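Local structure of nonsense-mediated mRNA decay protein 2 (4LUN) at residues A[207-217]-A[231-239]; A[150-158]-A[222-231]. The protein takes part in nonsense-mediated decay of mRNAs that carry premature stop codons, this fragment being its N-terminal MIF4G domain, while its C-terminus binds the helicase UPF1. One frame throughout, in Å; residues are numbered along the deposited sequence. Where two conformers were deposited one is given.

Contact 1 (A[207-217]-A[231-239]); sequences FIKKFAPLFRD and LKGALQSLF
Phe207 and Ile208, in the last turn of helix 201-210, both meet the ring of Phe239 on helix 231-271. The side chains of Phe207 and Phe239 cross at about a right angle, CD2 of Phe207 lying 3.9 Å from CZ of Phe239. Ile208 sends its CG2 branch to the same ring, 3.5 Å from Phe239 CE1, and this methyl also sits over the centre of one face of Phe215, so a single branched side chain fits the angle between two aromatics. The helix then gives way to a short 3-10 segment at 212-214. Here Pro213 contributes its carbonyl: Lys232 NZ donates to Pro213 O at 2.8 Å, almost in line with the C=O bond (176°). Leu214 packs CB and CD1 against CD1 of Leu235 and brings CD2 to CD2 of Leu231 at 4.0 Å, a branched aliphatic group whose two methyls each meet a different leucine of the helix. The CB of Phe215 points away from the helix, yet its ring returns to it, with CG anti to the carbonyl carbon (chi1 -66°). Its CE1 stands over the centre of the Phe239 face, 3.5 Å from Phe239 CG, in an edge-to-face (T-shaped) pair with planes 57° apart. Arg216 supplies the second carbonyl for Lys232 NZ, at 2.7 Å from Arg216 O and from above the carbonyl plane; a long lysine, bent at chi3, can reach both acceptors. Aromatic and aliphatic packing between successive helices, with a lysine tying down the connecting turn, fits the all-helical, HEAT-repeat-like MIF4G fold.

Contact 2 (A[150-158]-A[222-231]); sequences LYLVGVFRT and WDDLIYDSKL
From the C-terminal end of helix 130-152, which a Schellman motif closes within the helical MIF4G fold, Tyr151 reaches across to Tyr227 in the loop before helix 231-271. The phenol oxygen, Tyr151 OH, accepts a hydrogen bond from the backbone N of Tyr227 at 2.9 Å, with an N-H...O angle of 155°. A chi1 of 167°, with CG opposite the backbone N, carries the phenol out to the loop; there its CE1 touches CB of Tyr227, and the side chain of Leu231 comes from the opposite direction and sets its CD2 against CE2 of Tyr151. Between the two backbones, one water donates to Tyr151 O at 2.9 Å and to Leu225 O at 2.7 Å. Leu152 lays CD1 over one face of the Trp222 indole, 3.9 Å from the centroid of the six-membered ring, a CH-pi contact suited to a methyl-tipped side chain and a broad aromatic. Its carbonyl oxygen, buried without a polar partner in the model, faces the aliphatic Leu225. Farther along, the Tyr227 ring is flanked by Arg157, whose CB makes an off-centre CH-pi contact and whose guanidinium has Tyr227 CE1 over one face, and by Thr158, whose CG2 lies 3.6 Å from Tyr227 OH.

Around this shell, Asp161 forms a salt bridge with Arg157, which also has a cation-pi contact with Trp17, while Asp3 accepts from Trp222 NE1. Gly154, with positive phi, takes the C-prime position and lets the chain turn out of the helix. On the loop side, Asp228 OD1 accepts from Lys230 N, a capping bond in the type I turn (228-231) that leads into helix 231-271.

In the fold
Both contacts are partly buried and stand side by side, their centres about 13 Å apart. Contact 1 is the more buried, with 7 of its 12 touching residues buried against 4 of 10 in contact 2, where Tyr227 is exposed. They share Leu231, the first residue of helix 231-271. Contact 1 joins the end of helix 201-210 and the turn after it to that helix, through a cluster of phenylalanines and leucines edged by a lysine. Contact 2 instead fastens the loop 222-231 to the end of helix 130-152, with a tyrosine hydroxyl, a bridging water and mixed polar flanks. Trp222 and Ile226 join them directly, the indole packing against Phe211, Pro213 and Leu214, and Ile226 against Leu214.

Contact 1 (A[207-217]-A[231-239])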
# COMPACT_ATOMS: atom_id res chain seq x y z
N PHE A 207 -7.25 -2.29 1.05
CA PHE A 207 -7.01 -0.91 1.45
C PHE A 207 -8.22 -0.30 2.15
O PHE A 207 -8.09 0.35 3.18
CB PHE A 207 -6.59 -0.05 0.25
CG PHE A 207 -6.09 1.32 0.64
CD1 PHE A 207 -4.82 1.49 1.16
CD2 PHE A 207 -6.89 2.43 0.46
CE1 PHE A 207 -4.36 2.75 1.51
CE2 PHE A 207 -6.44 3.70 0.81
CZ PHE A 207 -5.17 3.85 1.34
N ILE A 208 -9.41 -0.53 1.61
CA ILE A 208 -10.60 0.05 2.23
C ILE A 208 -10.88 -0.57 3.59
O ILE A 208 -11.39 0.10 4.48
CB ILE A 208 -11.87 -0.06 1.34
CG1 ILE A 208 -12.30 -1.53 1.15
CG2 ILE A 208 -11.65 0.64 -0.00
CD1 ILE A 208 -13.49 -1.67 0.22
N LYS A 209 -10.56 -1.85 3.76
CA LYS A 209 -10.82 -2.52 5.04
C LYS A 209 -9.96 -1.96 6.15
O LYS A 209 -10.41 -1.81 7.29
CB LYS A 209 -10.58 -4.03 4.93
CG LYS A 209 -11.66 -4.81 4.20
CD LYS A 209 -11.16 -6.23 3.92
CE LYS A 209 -12.16 -7.02 3.10
NZ LYS A 209 -11.55 -8.28 2.57
N LYS A 210 -8.70 -1.67 5.83
CA LYS A 210 -7.75 -1.20 6.83
C LYS A 210 -7.81 0.31 7.05
O LYS A 210 -7.46 0.79 8.14
CB LYS A 210 -6.33 -1.63 6.44
CG LYS A 210 -5.30 -1.48 7.56
CD LYS A 210 -4.21 -2.53 7.47
CE LYS A 210 -4.72 -3.92 7.87
NZ LYS A 210 -5.09 -3.96 9.32
N PHE A 211 -8.24 1.06 6.04
CA PHE A 211 -8.23 2.52 6.14
C PHE A 211 -9.59 3.14 5.86
O PHE A 211 -9.69 4.16 5.17
CB PHE A 211 -7.14 3.10 5.24
CG PHE A 211 -5.76 2.59 5.57
CD1 PHE A 211 -5.09 3.05 6.69
CD2 PHE A 211 -5.15 1.62 4.79
CE1 PHE A 211 -3.82 2.58 7.01
CE2 PHE A 211 -3.89 1.14 5.09
CZ PHE A 211 -3.22 1.62 6.21
N ALA A 212 -10.63 2.51 6.41
CA ALA A 212 -12.02 2.91 6.17
C ALA A 212 -12.37 4.39 6.37
O ALA A 212 -13.16 4.94 5.59
CB ALA A 212 -12.98 2.03 6.98
N PRO A 213 -11.80 5.05 7.40
CA PRO A 213 -12.18 6.46 7.54
C PRO A 213 -11.84 7.32 6.33
O PRO A 213 -12.45 8.37 6.17
CB PRO A 213 -11.37 6.92 8.76
CG PRO A 213 -11.13 5.68 9.54
CD PRO A 213 -10.97 4.59 8.54
N LEU A 214 -10.92 6.88 5.48
CA LEU A 214 -10.63 7.65 4.27
C LEU A 214 -11.75 7.53 3.26
O LEU A 214 -11.79 8.29 2.31
CB LEU A 214 -9.29 7.19 3.65
CG LEU A 214 -8.04 7.35 4.52
CD1 LEU A 214 -6.79 6.87 3.78
CD2 LEU A 214 -7.85 8.81 4.93
N PHE A 215 -12.67 6.59 3.46
CA PHE A 215 -13.69 6.29 2.45
C PHE A 215 -15.11 6.57 2.90
O PHE A 215 -16.07 6.41 2.13
CB PHE A 215 -13.54 4.85 1.97
CG PHE A 215 -12.27 4.61 1.23
CD1 PHE A 215 -12.19 4.91 -0.12
CD2 PHE A 215 -11.14 4.17 1.90
CE1 PHE A 215 -11.01 4.72 -0.80
CE2 PHE A 215 -9.95 3.98 1.22
CZ PHE A 215 -9.89 4.27 -0.14
N ARG A 216 -15.24 7.00 4.14
CA ARG A 216 -16.54 7.33 4.71
C ARG A 216 -16.64 8.82 5.03
O ARG A 216 -15.97 9.31 5.94
CB ARG A 216 -16.81 6.47 5.94
CG ARG A 216 -16.59 4.98 5.70
CD ARG A 216 -17.43 4.12 6.63
NE ARG A 216 -17.34 2.70 6.33
CZ ARG A 216 -17.99 2.10 5.33
NH1 ARG A 216 -18.77 2.80 4.51
NH2 ARG A 216 -17.86 0.79 5.13
N ASP A 217 -17.46 9.54 4.28
CA ASP A 217 -17.53 11.00 4.42
C ASP A 217 -17.88 11.47 5.83
O ASP A 217 -17.40 12.51 6.27
CB ASP A 217 -18.49 11.63 3.41
CG ASP A 217 -18.52 13.15 3.53
OD1 ASP A 217 -17.50 13.79 3.18
OD2 ASP A 217 -19.55 13.70 3.98
N LEU A 231 -7.99 14.83 -0.28
CA LEU A 231 -7.67 13.39 -0.33
C LEU A 231 -8.89 12.49 -0.33
O LEU A 231 -9.02 11.61 -1.19
CB LEU A 231 -6.74 12.97 0.83
CG LEU A 231 -6.49 11.46 0.96
CD1 LEU A 231 -5.60 10.96 -0.18
CD2 LEU A 231 -5.85 11.12 2.29
N LYS A 232 -9.80 12.68 0.63
CA LYS A 232 -10.97 11.80 0.71
C LYS A 232 -11.82 11.83 -0.57
O LYS A 232 -12.26 10.79 -1.05
CB LYS A 232 -11.78 12.08 1.99
CG LYS A 232 -11.10 11.55 3.23
CD LYS A 232 -11.93 11.78 4.51
CE LYS A 232 -13.18 10.93 4.54
NZ LYS A 232 -13.73 10.84 5.94
N GLY A 233 -12.02 13.02 -1.12
CA GLY A 233 -12.73 13.19 -2.37
C GLY A 233 -12.05 12.50 -3.54
O GLY A 233 -12.71 11.88 -4.38
N ALA A 234 -10.73 12.62 -3.60
CA ALA A 234 -9.95 12.03 -4.69
C ALA A 234 -10.02 10.52 -4.61
O ALA A 234 -10.19 9.84 -5.61
CB ALA A 234 -8.50 12.49 -4.62
N LEU A 235 -9.87 10.01 -3.39
CA LEU A 235 -9.91 8.56 -3.20
C LEU A 235 -11.30 7.98 -3.48
O LEU A 235 -11.43 6.88 -4.02
CB LEU A 235 -9.49 8.20 -1.78
CG LEU A 235 -8.02 8.37 -1.44
CD1 LEU A 235 -7.81 7.99 0.02
CD2 LEU A 235 -7.14 7.52 -2.37
N GLN A 236 -12.34 8.71 -3.09
CA GLN A 236 -13.70 8.27 -3.37
C GLN A 236 -13.93 8.21 -4.88
O GLN A 236 -14.54 7.26 -5.38
CB GLN A 236 -14.71 9.20 -2.68
CG GLN A 236 -15.27 8.64 -1.35
CD GLN A 236 -14.65 9.26 -0.10
OE1 GLN A 236 -13.53 8.92 0.30
NE2 GLN A 236 -15.40 10.15 0.56
N SER A 237 -13.44 9.21 -5.61
CA SER A 237 -13.59 9.23 -7.06
C SER A 237 -12.84 8.07 -7.70
O SER A 237 -13.38 7.35 -8.56
CB SER A 237 -13.05 10.54 -7.65
OG SER A 237 -12.98 10.46 -9.06
N LEU A 238 -11.60 7.87 -7.27
CA LEU A 238 -10.78 6.79 -7.79
C LEU A 238 -11.41 5.43 -7.55
O LEU A 238 -11.44 4.57 -8.44
CB LEU A 238 -9.40 6.82 -7.14
CG LEU A 238 -8.37 5.77 -7.56
CD1 LEU A 238 -8.10 5.87 -9.05
CD2 LEU A 238 -7.08 5.95 -6.76
N PHE A 239 -11.92 5.21 -6.34
CA PHE A 239 -12.44 3.89 -6.01
C PHE A 239 -13.80 3.63 -6.64
O PHE A 239 -14.08 2.51 -7.04
CB PHE A 239 -12.45 3.64 -4.49
CG PHE A 239 -11.13 3.15 -3.96
CD1 PHE A 239 -11.03 1.90 -3.37
CD2 PHE A 239 -9.98 3.91 -4.12
CE1 PHE A 239 -9.80 1.44 -2.90
CE2 PHE A 239 -8.75 3.45 -3.66
CZ PHE A 239 -8.67 2.21 -3.04

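Contact 2 (A[150-158]-A[222-231])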
# COMPACT_ATOMS: atom_id res chain seq x y z
N LEU A 150 2.57 5.68 7.73
CA LEU A 150 3.53 6.78 7.87
C LEU A 150 3.01 8.09 7.30
O LEU A 150 3.47 9.18 7.68
CB LEU A 150 4.88 6.42 7.21
CG LEU A 150 5.65 5.34 7.96
CD1 LEU A 150 6.78 4.81 7.07
CD2 LEU A 150 6.21 5.93 9.26
N TYR A 151 2.08 7.99 6.36
CA TYR A 151 1.38 9.16 5.86
C TYR A 151 0.52 9.71 6.98
O TYR A 151 0.50 10.92 7.22
CB TYR A 151 0.52 8.80 4.64
CG TYR A 151 -0.44 9.91 4.29
CD1 TYR A 151 -0.06 10.95 3.46
CD2 TYR A 151 -1.73 9.92 4.81
CE1 TYR A 151 -0.93 11.98 3.17
CE2 TYR A 151 -2.61 10.94 4.53
CZ TYR A 151 -2.21 11.97 3.71
OH TYR A 151 -3.10 12.98 3.41
N LEU A 152 -0.20 8.83 7.68
CA LEU A 152 -1.17 9.29 8.67
C LEU A 152 -0.50 9.94 9.89
O LEU A 152 -1.13 10.72 10.62
CB LEU A 152 -2.09 8.16 9.11
CG LEU A 152 -3.09 7.70 8.04
CD1 LEU A 152 -3.72 6.39 8.47
CD2 LEU A 152 -4.16 8.77 7.80
N VAL A 153 0.77 9.63 10.12
CA VAL A 153 1.50 10.30 11.19
C VAL A 153 2.37 11.46 10.69
O VAL A 153 3.17 12.00 11.44
CB VAL A 153 2.33 9.32 12.09
CG1 VAL A 153 1.39 8.33 12.77
CG2 VAL A 153 3.40 8.60 11.28
N GLY A 154 2.18 11.85 9.44
CA GLY A 154 2.83 13.06 8.95
C GLY A 154 4.29 12.93 8.57
O GLY A 154 5.00 13.93 8.43
N VAL A 155 4.76 11.70 8.39
CA VAL A 155 6.13 11.50 7.94
C VAL A 155 6.22 11.59 6.42
O VAL A 155 6.99 12.38 5.87
CB VAL A 155 6.67 10.14 8.42
CG1 VAL A 155 8.05 9.87 7.83
CG2 VAL A 155 6.74 10.12 9.94
N PHE A 156 5.41 10.77 5.75
CA PHE A 156 5.33 10.72 4.29
C PHE A 156 4.11 11.51 3.82
O PHE A 156 3.01 10.98 3.86
CB PHE A 156 5.13 9.29 3.83
CG PHE A 156 6.35 8.41 3.92
CD1 PHE A 156 7.61 8.93 4.16
CD2 PHE A 156 6.22 7.04 3.72
CE1 PHE A 156 8.72 8.09 4.22
CE2 PHE A 156 7.32 6.20 3.77
CZ PHE A 156 8.58 6.73 4.02
N ARG A 157 4.30 12.73 3.35
CA ARG A 157 3.15 13.60 3.08
C ARG A 157 2.88 13.89 1.62
O ARG A 157 1.74 13.81 1.18
CB ARG A 157 3.33 14.94 3.81
CG ARG A 157 3.81 14.79 5.24
CD ARG A 157 3.86 16.15 5.94
NE ARG A 157 4.88 17.04 5.39
CZ ARG A 157 5.05 18.30 5.78
NH1 ARG A 157 4.28 18.80 6.74
NH2 ARG A 157 5.99 19.05 5.23
N THR A 158 3.92 14.28 0.89
CA THR A 158 3.72 14.82 -0.45
C THR A 158 5.02 14.76 -1.24
O THR A 158 6.10 14.73 -0.66
CB THR A 158 3.21 16.28 -0.38
OG1 THR A 158 3.17 16.85 -1.70
CG2 THR A 158 4.14 17.13 0.49
N TRP A 222 -9.86 11.02 11.14
CA TRP A 222 -8.50 11.22 10.64
C TRP A 222 -8.28 12.57 9.93
O TRP A 222 -7.20 12.81 9.39
CB TRP A 222 -8.07 10.07 9.71
CG TRP A 222 -7.84 8.78 10.42
CD1 TRP A 222 -7.78 8.58 11.76
CD2 TRP A 222 -7.64 7.49 9.81
NE1 TRP A 222 -7.56 7.24 12.04
CE2 TRP A 222 -7.47 6.56 10.86
CE3 TRP A 222 -7.59 7.03 8.49
CZ2 TRP A 222 -7.25 5.19 10.62
CZ3 TRP A 222 -7.37 5.67 8.25
CH2 TRP A 222 -7.21 4.77 9.32
N ASP A 223 -9.27 13.45 9.98
CA ASP A 223 -9.15 14.75 9.31
C ASP A 223 -7.91 15.55 9.73
O ASP A 223 -7.31 16.23 8.90
CB ASP A 223 -10.39 15.61 9.56
CG ASP A 223 -11.59 15.16 8.75
OD1 ASP A 223 -11.46 14.23 7.91
OD2 ASP A 223 -12.68 15.75 8.95
N ASP A 224 -7.52 15.47 11.00
CA ASP A 224 -6.35 16.20 11.49
C ASP A 224 -5.05 15.57 11.02
O ASP A 224 -3.97 16.17 11.15
CB ASP A 224 -6.32 16.23 13.03
CG ASP A 224 -7.36 17.15 13.62
OD1 ASP A 224 -7.94 17.97 12.88
OD2 ASP A 224 -7.58 17.05 14.85
N LEU A 225 -5.14 14.36 10.48
CA LEU A 225 -3.96 13.62 10.07
C LEU A 225 -3.69 13.76 8.58
O LEU A 225 -2.60 13.43 8.11
CB LEU A 225 -4.11 12.14 10.40
CG LEU A 225 -4.43 11.82 11.86
CD1 LEU A 225 -4.62 10.30 12.04
CD2 LEU A 225 -3.31 12.35 12.74
N ILE A 226 -4.68 14.26 7.86
CA ILE A 226 -4.64 14.30 6.40
C ILE A 226 -3.92 15.56 5.92
O ILE A 226 -4.20 16.66 6.40
CB ILE A 226 -6.07 14.18 5.84
CG1 ILE A 226 -6.56 12.74 5.98
CG2 ILE A 226 -6.13 14.60 4.38
CD1 ILE A 226 -8.06 12.55 5.85
N TYR A 227 -2.99 15.39 4.99
CA TYR A 227 -2.19 16.51 4.49
C TYR A 227 -2.98 17.50 3.63
O TYR A 227 -3.02 18.71 3.89
CB TYR A 227 -0.99 15.95 3.69
CG TYR A 227 -0.06 17.03 3.17
CD1 TYR A 227 0.83 17.67 4.01
CD2 TYR A 227 -0.11 17.43 1.84
CE1 TYR A 227 1.69 18.66 3.53
CE2 TYR A 227 0.74 18.42 1.36
CZ TYR A 227 1.63 19.02 2.21
OH TYR A 227 2.47 20.01 1.73
N ASP A 228 -3.63 16.98 2.59
CA ASP A 228 -4.39 17.78 1.64
C ASP A 228 -5.86 17.40 1.78
O ASP A 228 -6.23 16.24 1.61
CB ASP A 228 -3.87 17.50 0.22
CG ASP A 228 -4.55 18.35 -0.85
OD1 ASP A 228 -5.70 18.82 -0.64
OD2 ASP A 228 -3.94 18.54 -1.92
N SER A 229 -6.71 18.37 2.08
CA SER A 229 -8.13 18.08 2.35
C SER A 229 -8.87 17.46 1.16
O SER A 229 -9.95 16.88 1.32
CB SER A 229 -8.86 19.34 2.82
OG SER A 229 -9.09 20.23 1.74
N LYS A 230 -8.29 17.54 -0.04
CA LYS A 230 -8.87 16.90 -1.21
C LYS A 230 -8.74 15.39 -1.22
O LYS A 230 -9.33 14.72 -2.09
CB LYS A 230 -8.23 17.47 -2.48
CG LYS A 230 -8.53 18.94 -2.72
CD LYS A 230 -8.55 19.24 -4.21
CE LYS A 230 -8.33 20.71 -4.48
NZ LYS A 230 -7.26 20.90 -5.51
N LEU A 231 -7.99 14.83 -0.28
CA LEU A 231 -7.67 13.39 -0.33
C LEU A 231 -8.89 12.49 -0.33
O LEU A 231 -9.02 11.61 -1.19
CB LEU A 231 -6.74 12.97 0.83
CG LEU A 231 -6.49 11.46 0.96
CD1 LEU A 231 -5.60 10.96 -0.18
CD2 LEU A 231 -5.85 11.12 2.29
O HOH W 1 -0.48 13.54 6.52